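PDB 5KZT: Peptide/nickel transport system substrate-binding protein from Listeria monocytogenes serotype 1/2a, which binds peptides as an OppA-type substrate-binding protein and probably delivers them, from outside the cell, to a membrane transporter for uptake. Local coordinates for residues 96-99 with 100-104; 171-174 with 175-179; 178-181 with 182-185. All blocks are in the same frame, centred on the assembly; numbering follows the deposited sequence.

Interaction 1: 96-99 with 100-104; sequences DYVY and SWRRA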
# COMPACT_ATOMS: atom_id res chain seq x y z
N ASP A 96 -23.75 9.40 -2.68
CA ASP A 96 -22.39 9.28 -3.20
C ASP A 96 -21.64 8.14 -2.52
O ASP A 96 -20.79 7.50 -3.14
CB ASP A 96 -21.60 10.56 -2.97
CG ASP A 96 -22.21 11.77 -3.63
OD1 ASP A 96 -22.98 11.66 -4.59
OD2 ASP A 96 -21.88 12.88 -3.17
N TYR A 97 -21.93 7.91 -1.24
CA TYR A 97 -21.31 6.80 -0.52
C TYR A 97 -21.94 5.48 -0.93
O TYR A 97 -21.23 4.49 -1.16
CB TYR A 97 -21.43 6.96 0.98
CG TYR A 97 -20.63 8.08 1.54
CD1 TYR A 97 -21.15 9.37 1.60
CD2 TYR A 97 -19.35 7.87 2.05
CE1 TYR A 97 -20.40 10.42 2.12
CE2 TYR A 97 -18.61 8.92 2.57
CZ TYR A 97 -19.15 10.18 2.62
OH TYR A 97 -18.47 11.23 3.14
N VAL A 98 -23.26 5.46 -1.05
CA VAL A 98 -23.95 4.27 -1.49
C VAL A 98 -23.43 3.86 -2.87
O VAL A 98 -23.06 2.70 -3.10
CB VAL A 98 -25.48 4.45 -1.51
CG1 VAL A 98 -26.18 3.25 -2.15
CG2 VAL A 98 -26.00 4.64 -0.11
N TYR A 99 -23.40 4.83 -3.78
CA TYR A 99 -22.88 4.57 -5.12
C TYR A 99 -21.46 3.99 -5.09
O TYR A 99 -21.21 2.97 -5.72
CB TYR A 99 -22.92 5.83 -5.98
CG TYR A 99 -22.15 5.67 -7.26
CD1 TYR A 99 -22.61 4.83 -8.29
CD2 TYR A 99 -20.94 6.30 -7.42
CE1 TYR A 99 -21.89 4.66 -9.45
CE2 TYR A 99 -20.20 6.14 -8.58
CZ TYR A 99 -20.68 5.32 -9.59
OH TYR A 99 -19.91 5.18 -10.72
N SER A 100 -20.54 4.62 -4.37
CA SER A 100 -19.14 4.19 -4.43
C SER A 100 -18.86 2.86 -3.72
O SER A 100 -18.02 2.09 -4.18
CB SER A 100 -18.18 5.26 -3.92
OG SER A 100 -18.29 5.39 -2.53
N TRP A 101 -19.53 2.58 -2.62
CA TRP A 101 -19.34 1.28 -1.97
C TRP A 101 -19.93 0.17 -2.86
O TRP A 101 -19.31 -0.89 -3.02
CB TRP A 101 -19.95 1.27 -0.60
CG TRP A 101 -19.31 2.17 0.40
CD1 TRP A 101 -18.55 3.29 0.18
CD2 TRP A 101 -19.43 2.04 1.80
NE1 TRP A 101 -18.20 3.87 1.38
CE2 TRP A 101 -18.72 3.12 2.39
CE3 TRP A 101 -20.03 1.09 2.63
CZ2 TRP A 101 -18.62 3.28 3.79
CZ3 TRP A 101 -19.95 1.27 4.02
CH2 TRP A 101 -19.25 2.35 4.57
N ARG A 102 -21.08 0.42 -3.49
CA ARG A 102 -21.60 -0.56 -4.43
C ARG A 102 -20.63 -0.74 -5.61
O ARG A 102 -20.41 -1.86 -6.06
CB ARG A 102 -23.00 -0.19 -4.92
CG ARG A 102 -24.10 -0.23 -3.88
CD ARG A 102 -25.41 0.23 -4.48
NE ARG A 102 -26.51 0.22 -3.52
CZ ARG A 102 -27.75 0.62 -3.76
NH1 ARG A 102 -28.12 1.03 -4.97
NH2 ARG A 102 -28.64 0.59 -2.80
N ARG A 103 -20.03 0.36 -6.09
CA ARG A 103 -19.03 0.29 -7.15
C ARG A 103 -17.85 -0.60 -6.77
O ARG A 103 -17.38 -1.38 -7.59
CB ARG A 103 -18.50 1.70 -7.52
CG ARG A 103 -17.52 1.74 -8.69
CD ARG A 103 -17.38 3.17 -9.21
NE ARG A 103 -16.50 3.26 -10.38
CZ ARG A 103 -15.22 3.65 -10.36
NH1 ARG A 103 -14.61 4.01 -9.23
NH2 ARG A 103 -14.53 3.69 -11.49
N ALA A 104 -17.37 -0.45 -5.53
CA ALA A 104 -16.24 -1.23 -5.04
C ALA A 104 -16.49 -2.73 -4.99
O ALA A 104 -15.56 -3.49 -5.27
CB ALA A 104 -15.79 -0.75 -3.66
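Arg102 runs alongside Val98, one turn earlier in the alpha helix 94-105, and the two side chains point the same way. Followed outward, Arg102 CB and CG pass over the backbone oxygen of Val98, with CG 3.2 Å from Val98 O. CD then comes within 3.9 Å of Val98 CG1, and NE closes to 3.3 Å from that same methyl. The chain is fully extended from CG to NE, which lays the guanidinium flat against the methyl: Val98 CG1 sits 3.3 Å above the guanidinium plane, displaced toward its rim.

The next i/i+4 pair is built differently. Tyr99 and Arg103 both have CG anti to the backbone N, yet their side chains cross at an angle, and the ring and guanidinium planes are 21° apart. The closest approach of the two side chains is Tyr99 OH to the aliphatic Arg103 CD, 3.6 Å, with the guanidinium met obliquely. The charged end of Arg103 is claimed by Asp29 in a salt bridge.

On the buried side, Trp101 NE1 comes up near the plane of the Tyr97 ring, at its edge, while its N-H is spent on Phe166 O. Ser100 OG likewise bonds Phe167 O, so both polar groups tie this helix to the segment leading into helix 171-177. Beneath the side chains the backbone ladder is regular; its straightest rung is Trp101 N to Tyr97 O, 2.9 Å with an N-H...O angle of 169°.

Interaction 2: 171-174 with 175-179; sequences EKFV and TEKGE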
# COMPACT_ATOMS: atom_id res chain seq x y z
N GLU A 171 -21.77 9.96 -8.72
CA GLU A 171 -22.22 9.01 -9.75
C GLU A 171 -22.41 9.67 -11.11
O GLU A 171 -22.01 9.11 -12.14
CB GLU A 171 -23.52 8.32 -9.35
CG GLU A 171 -24.07 7.37 -10.41
CD GLU A 171 -25.21 6.52 -9.92
OE1 GLU A 171 -25.66 6.69 -8.77
OE2 GLU A 171 -25.69 5.69 -10.69
N LYS A 172 -23.00 10.85 -11.11
CA LYS A 172 -23.24 11.57 -12.35
C LYS A 172 -21.94 11.85 -13.11
O LYS A 172 -21.83 11.64 -14.31
CB LYS A 172 -24.00 12.87 -12.07
CG LYS A 172 -24.60 13.51 -13.31
CD LYS A 172 -25.70 14.52 -12.96
CE LYS A 172 -25.13 15.74 -12.22
NZ LYS A 172 -25.83 17.01 -12.59
N PHE A 173 -20.96 12.34 -12.39
CA PHE A 173 -19.67 12.64 -12.99
C PHE A 173 -18.92 11.39 -13.47
O PHE A 173 -18.40 11.38 -14.59
CB PHE A 173 -18.82 13.41 -11.99
CG PHE A 173 -17.49 13.84 -12.55
CD1 PHE A 173 -17.36 15.05 -13.21
CD2 PHE A 173 -16.37 13.04 -12.39
CE1 PHE A 173 -16.14 15.47 -13.72
CE2 PHE A 173 -15.13 13.44 -12.90
CZ PHE A 173 -15.01 14.67 -13.56
N VAL A 174 -18.86 10.36 -12.62
CA VAL A 174 -18.19 9.11 -12.96
C VAL A 174 -18.82 8.50 -14.21
O VAL A 174 -18.10 8.07 -15.12
CB VAL A 174 -18.17 8.08 -11.79
CG1 VAL A 174 -17.58 6.75 -12.23
CG2 VAL A 174 -17.35 8.60 -10.62
N THR A 175 -20.15 8.47 -14.23
CA THR A 175 -20.89 7.92 -15.37
C THR A 175 -20.61 8.69 -16.67
O THR A 175 -20.30 8.09 -17.69
CB THR A 175 -22.41 7.87 -15.09
OG1 THR A 175 -22.65 7.10 -13.91
CG2 THR A 175 -23.15 7.23 -16.27
N GLU A 176 -20.69 10.02 -16.61
CA GLU A 176 -20.37 10.90 -17.75
C GLU A 176 -18.98 10.67 -18.35
O GLU A 176 -18.84 10.70 -19.56
CB GLU A 176 -20.49 12.38 -17.35
CG GLU A 176 -21.93 12.86 -17.25
CD GLU A 176 -22.13 14.12 -16.41
OE1 GLU A 176 -21.20 14.53 -15.66
OE2 GLU A 176 -23.23 14.71 -16.48
N LYS A 177 -17.97 10.44 -17.52
CA LYS A 177 -16.62 10.22 -18.03
C LYS A 177 -16.36 8.82 -18.59
O LYS A 177 -15.36 8.63 -19.31
CB LYS A 177 -15.58 10.55 -16.94
CG LYS A 177 -15.63 11.98 -16.44
CD LYS A 177 -15.37 13.00 -17.56
CE LYS A 177 -15.69 14.42 -17.10
NZ LYS A 177 -15.79 15.36 -18.25
N GLY A 178 -17.22 7.85 -18.24
CA GLY A 178 -17.10 6.46 -18.72
C GLY A 178 -15.70 5.88 -18.52
O GLY A 178 -15.11 6.06 -17.46
N GLU A 179 -15.15 5.23 -19.55
CA GLU A 179 -13.83 4.60 -19.41
C GLU A 179 -12.66 5.57 -19.25
O GLU A 179 -11.56 5.15 -18.86
CB GLU A 179 -13.56 3.57 -20.52
CG GLU A 179 -14.46 2.32 -20.49
CD GLU A 179 -14.66 1.72 -19.10
OE1 GLU A 179 -15.60 2.16 -18.38
OE2 GLU A 179 -13.90 0.80 -18.71
O HOH W 1 -16.95 5.68 -15.55
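Phe173 presents one ring face to the aliphatic chain of Lys177, one turn further along helix 171-177. Lys177 CG stands 4.1 Å from the centroid of the Phe173 ring and 21° off its normal, a CH-pi contact. The lysine chain bends at chi2 (-61°), which carries it along the outer rim, from CG near CE2 to CE by the CE1-CZ bond, 3.6 Å from Phe173 CE1. It is therefore the methylenes that touch the ring, consistent with packing by dispersion.

Thr175 doubles a backbone bond. Its OG1 donates to Glu171 O over 2.8 Å, while Thr175 N reaches the same oxygen over 2.9 Å. The two donors approach from opposite faces of the Glu171 carbonyl plane, so one acceptor grips both the hydroxyl and the amide of Thr175.

Lys172 and Glu176 run side by side, but the charged ends do not meet: Lys172 NZ and Glu176 OE2 are 5.2 Å apart, and the carboxylate oxygen lies nearer Lys172 CG.

Past Lys177 the chain leaves helical geometry, Gly178 taking positive phi (50°). Gly178 N gives a weak bond to Val174 O and another bond to Thr175 O. A water donates to both Val174 O and Gly178 O. Glu171 O in the first turn thus takes a hydroxyl and an amide, Val174 O near the last an amide and a water, and the lysine-glutamate pair probably adds only a longer-range attraction.

Interaction 3: 178-181 with 182-185; sequences GEKY and AQNS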
# COMPACT_ATOMS: atom_id res chain seq x y z
N GLY A 178 -17.22 7.85 -18.24
CA GLY A 178 -17.10 6.46 -18.72
C GLY A 178 -15.70 5.88 -18.52
O GLY A 178 -15.11 6.06 -17.46
N GLU A 179 -15.15 5.23 -19.55
CA GLU A 179 -13.83 4.60 -19.41
C GLU A 179 -12.66 5.57 -19.25
O GLU A 179 -11.56 5.15 -18.86
CB GLU A 179 -13.56 3.57 -20.52
CG GLU A 179 -14.46 2.32 -20.49
CD GLU A 179 -14.66 1.72 -19.10
OE1 GLU A 179 -15.60 2.16 -18.38
OE2 GLU A 179 -13.90 0.80 -18.71
N LYS A 180 -12.87 6.86 -19.51
CA LYS A 180 -11.84 7.87 -19.23
C LYS A 180 -11.86 8.41 -17.77
O LYS A 180 -11.02 9.23 -17.40
CB LYS A 180 -11.91 9.02 -20.24
CG LYS A 180 -11.54 8.63 -21.68
CD LYS A 180 -10.07 8.20 -21.86
CE LYS A 180 -9.06 9.34 -21.68
NZ LYS A 180 -7.73 8.90 -21.15
N TYR A 181 -12.80 7.94 -16.95
CA TYR A 181 -12.87 8.41 -15.56
C TYR A 181 -11.53 8.24 -14.85
O TYR A 181 -10.93 7.16 -14.89
CB TYR A 181 -13.97 7.71 -14.75
CG TYR A 181 -13.88 8.12 -13.30
CD1 TYR A 181 -14.11 9.44 -12.92
CD2 TYR A 181 -13.46 7.22 -12.32
CE1 TYR A 181 -13.98 9.86 -11.61
CE2 TYR A 181 -13.35 7.63 -10.99
CZ TYR A 181 -13.61 8.94 -10.65
OH TYR A 181 -13.46 9.38 -9.36
N ALA A 182 -11.06 9.31 -14.20
CA ALA A 182 -9.79 9.33 -13.45
C ALA A 182 -8.52 9.02 -14.26
O ALA A 182 -7.47 8.69 -13.69
CB ALA A 182 -9.88 8.43 -12.21
N GLN A 183 -8.58 9.15 -15.57
CA GLN A 183 -7.40 8.89 -16.40
C GLN A 183 -6.49 10.10 -16.47
O GLN A 183 -5.38 9.99 -16.95
CB GLN A 183 -7.82 8.43 -17.79
CG GLN A 183 -8.56 7.09 -17.81
CD GLN A 183 -7.71 5.90 -17.37
OE1 GLN A 183 -8.23 4.90 -16.89
NE2 GLN A 183 -6.41 5.97 -17.57
N ASN A 184 -6.99 11.24 -16.02
CA ASN A 184 -6.21 12.47 -15.91
C ASN A 184 -6.92 13.39 -14.91
O ASN A 184 -8.04 13.08 -14.48
CB ASN A 184 -6.04 13.12 -17.30
CG ASN A 184 -7.36 13.39 -17.99
OD1 ASN A 184 -8.24 14.03 -17.43
ND2 ASN A 184 -7.52 12.88 -19.20
N SER A 185 -6.32 14.51 -14.54
CA SER A 185 -6.91 15.39 -13.53
C SER A 185 -8.18 16.12 -13.99
O SER A 185 -8.99 16.50 -13.15
CB SER A 185 -5.88 16.38 -12.96
OG SER A 185 -5.19 17.04 -13.98
O HOH W 2 -5.54 10.57 -20.10
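Extended backbone torsions at Tyr181, followed by positive phi (60°) at Ala182, turn the chain between Lys180 and Gln183, and the bend is closed by Gln183 N donating to Lys180 O over 3.1 Å. Positive phi at Ala182 is the hallmark of the third position of a type II turn, here taken by a residue that has a side chain.

That methyl goes onto its neighbour's ring. With CG anti to the backbone N (chi1 173°), Tyr181 swings its ring alongside its own carbonyl group and the peptide that follows, and Ala182 CB settles over one face, 3.9 Å from the centroid of the Tyr181 ring and 16° off the normal. The contact is a CH-pi one, displaced toward the CD2-CE2 edge; Ala182 N lies over the ring close to CG and CD1, 3.2 Å from Tyr181 CG. Beyond the turn the tyrosine side chain also touches Phe173 and Val174 of helix 171-177.

Across the mouth of the turn, Lys180 bends at chi2 and chi3 and meets Gln183 at about a right angle, its NZ 3.4 Å from Gln183 CB. The ammonium finds a polar partner in a water 2.9 Å from Lys180 NZ; this water also donates to Gln183 O and accepts from Asn184 ND2, linking three residues at the surface.

The whole is a type II beta turn that follows the short 3-10 segment 179-180 and redirects the chain from helix 171-177 toward strand 194-197.

How the interactions relate
Along the chain interaction 1 (96-104) comes first, followed by two overlapping contacts, 171-179 and 178-185, which share Gly178 and Glu179. All lie on the same side of the chain's centre. Centres of interactions 1 and 2 are about 13 Å apart, those of 2 and 3 about 8 Å, and those of 1 and 3 about 17 Å. Val174 joins them: its CG1 lies 3.2 Å from Tyr99 OH of helix 94-105, and its CG2 lies 3.7 Å from Tyr181 CE1 of the turn. Two helices and the loop leaving the second therefore pack as one continuous patch of this solute-binding protein fold.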